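Local structure of merozoite surface protein-1 (Plasmodium knowlesi strain H, 1N1I) at residues I52-N57 against C67-K72. The protein probably takes part in merozoite egress from host erythrocytes and in binding and invading new ones, this fragment being its C-terminal pair of EGF-like domains. Numbering follows the deposited sequence.
Sequences ITCEEN and CTMDDK
With chi1 at -78°, C54 sets SG opposite its carbonyl carbon and beside its backbone N, whereas C67 turns SG away from N (chi1 -172°); the two torsions bring the sulfurs into bonding distance, with the C54 and C67 CB atoms 3.8 Å apart. Their separation of 2.0 Å, SG to SG, is that of a disulfide, and the torsion about the S–S bond, -83°, lies near the relaxed right angle, so the bridge shows no sign of twisting strain. It draws the C54 and C67 CA atoms to 5.7 Å. A second sulfur contact flanks it: the M69 side chain bends back so that SD lies 4.2 Å from C54 SG, a loose apolar touch. C54 SG also packs against the strand backbone, 3.4 Å from T68 N. Within 52-57, a type I turn from T53 to E56 is closed by E56 N donating to T53 O at 2.8 Å. The bridge is the first-to-third cysteine link characteristic of EGF domains, here in the second EGF-like unit. It ties the loop following strand 47-49 to strand 66-69, which pairs antiparallel with strand 75-78, where V75 touches I52, C67 and M69.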
loop_
_atom_site.group_PDB
_atom_site.type_symbol
_atom_site.label_atom_id
_atom_site.label_comp_id
_atom_site.label_asym_id
_atom_site.label_seq_id
_atom_site.Cartn_x
_atom_site.Cartn_y
_atom_site.Cartn_z
ATOM N N ILE A 52 -9.512 -6.221 -8.715
ATOM C CA ILE A 52 -8.343 -5.434 -9.102
ATOM C C ILE A 52 -7.683 -5.829 -10.414
ATOM O O ILE A 52 -7.784 -6.961 -10.882
ATOM C CB ILE A 52 -7.292 -5.504 -7.997
ATOM C CG1 ILE A 52 -6.966 -6.964 -7.641
ATOM C CG2 ILE A 52 -7.845 -4.791 -6.749
ATOM C CD1 ILE A 52 -6.221 -7.161 -6.342
ATOM N N THR A 53 -7.010 -4.857 -11.002
ATOM C CA THR A 53 -6.288 -5.052 -12.237
ATOM C C THR A 53 -5.067 -4.149 -12.230
ATOM O O THR A 53 -5.193 -2.935 -12.076
ATOM C CB THR A 53 -7.135 -4.695 -13.451
ATOM O OG1 THR A 53 -6.270 -4.439 -14.569
ATOM C CG2 THR A 53 -7.972 -3.470 -13.160
ATOM N N CYS A 54 -3.889 -4.741 -12.392
ATOM C CA CYS A 54 -2.663 -3.965 -12.417
ATOM C C CYS A 54 -2.766 -2.740 -13.331
ATOM O O CYS A 54 -1.979 -1.807 -13.203
ATOM C CB CYS A 54 -1.498 -4.832 -12.882
ATOM S SG CYS A 54 -0.788 -5.979 -11.655
ATOM N N GLU A 55 -3.740 -2.732 -14.241
ATOM C CA GLU A 55 -3.895 -1.608 -15.166
ATOM C C GLU A 55 -4.600 -0.363 -14.622
ATOM O O GLU A 55 -4.670 0.657 -15.307
ATOM C CB GLU A 55 -4.576 -2.068 -16.457
ATOM C CG GLU A 55 -3.753 -3.090 -17.229
ATOM C CD GLU A 55 -3.998 -3.033 -18.719
ATOM O OE1 GLU A 55 -3.708 -1.976 -19.321
ATOM O OE2 GLU A 55 -4.477 -4.041 -19.287
ATOM N N GLU A 56 -5.110 -0.443 -13.397
ATOM C CA GLU A 56 -5.760 0.704 -12.763
ATOM C C GLU A 56 -5.125 0.921 -11.382
ATOM O O GLU A 56 -5.010 -0.016 -10.586
ATOM C CB GLU A 56 -7.267 0.465 -12.608
ATOM C CG GLU A 56 -8.018 1.673 -12.034
ATOM C CD GLU A 56 -9.495 1.404 -11.781
ATOM O OE1 GLU A 56 -10.221 1.115 -12.751
ATOM O OE2 GLU A 56 -9.930 1.486 -10.612
ATOM N N ASN A 57 -4.726 2.156 -11.095
ATOM C CA ASN A 57 -4.087 2.483 -9.821
ATOM C C ASN A 57 -3.012 1.456 -9.458
ATOM O O ASN A 57 -2.853 1.079 -8.298
ATOM C CB ASN A 57 -5.125 2.579 -8.696
ATOM C CG ASN A 57 -4.515 3.038 -7.380
ATOM O OD1 ASN A 57 -3.572 3.827 -7.371
ATOM N ND2 ASN A 57 -5.056 2.554 -6.263
ATOM N N CYS A 67 3.656 -4.060 -10.250
ATOM C CA CYS A 67 2.471 -4.898 -10.100
ATOM C C CYS A 67 2.515 -6.067 -11.075
ATOM O O CYS A 67 2.841 -5.891 -12.250
ATOM C CB CYS A 67 1.217 -4.057 -10.369
ATOM S SG CYS A 67 -0.397 -4.830 -10.020
ATOM N N THR A 68 2.142 -7.246 -10.602
ATOM C CA THR A 68 2.195 -8.398 -11.470
ATOM C C THR A 68 1.207 -9.411 -10.989
ATOM O O THR A 68 0.545 -9.212 -9.974
ATOM C CB THR A 68 3.613 -9.095 -11.487
ATOM O OG1 THR A 68 3.902 -9.655 -10.204
ATOM C CG2 THR A 68 4.712 -8.121 -11.872
ATOM N N MET A 69 1.158 -10.503 -11.751
ATOM C CA MET A 69 0.298 -11.657 -11.534
ATOM C C MET A 69 1.202 -12.890 -11.482
ATOM O O MET A 69 2.002 -13.146 -12.390
ATOM C CB MET A 69 -0.696 -11.800 -12.687
ATOM C CG MET A 69 -1.463 -10.523 -13.009
ATOM S SD MET A 69 -2.407 -9.856 -11.618
ATOM C CE MET A 69 -3.997 -10.564 -11.922
ATOM N N ASP A 70 1.065 -13.635 -10.396
ATOM C CA ASP A 70 1.845 -14.836 -10.172
ATOM C C ASP A 70 1.080 -16.100 -10.570
ATOM O O ASP A 70 0.028 -16.040 -11.216
ATOM C CB ASP A 70 2.260 -14.902 -8.697
ATOM C CG ASP A 70 1.093 -14.689 -7.743
ATOM O OD1 ASP A 70 -0.054 -14.521 -8.210
ATOM O OD2 ASP A 70 1.315 -14.688 -6.518
ATOM N N ASP A 71 1.637 -17.241 -10.181
ATOM C CA ASP A 71 1.059 -18.548 -10.466
ATOM C C ASP A 71 -0.293 -18.713 -9.770
ATOM O O ASP A 71 -1.213 -19.323 -10.315
ATOM C CB ASP A 71 2.027 -19.637 -10.001
ATOM C CG ASP A 71 2.322 -19.554 -8.514
ATOM O OD1 ASP A 71 2.800 -18.490 -8.060
ATOM O OD2 ASP A 71 2.075 -20.552 -7.800
ATOM N N LYS A 72 -0.405 -18.168 -8.564
ATOM C CA LYS A 72 -1.643 -18.248 -7.799
ATOM C C LYS A 72 -2.720 -17.315 -8.370
ATOM O O LYS A 72 -3.771 -17.131 -7.753
ATOM C CB LYS A 72 -1.371 -17.898 -6.329
ATOM C CG LYS A 72 -0.370 -18.829 -5.644
ATOM C CD LYS A 72 -0.330 -18.601 -4.140
ATOM C CE LYS A 72 0.517 -19.654 -3.443
ATOM N NZ LYS A 72 0.358 -19.582 -1.961
#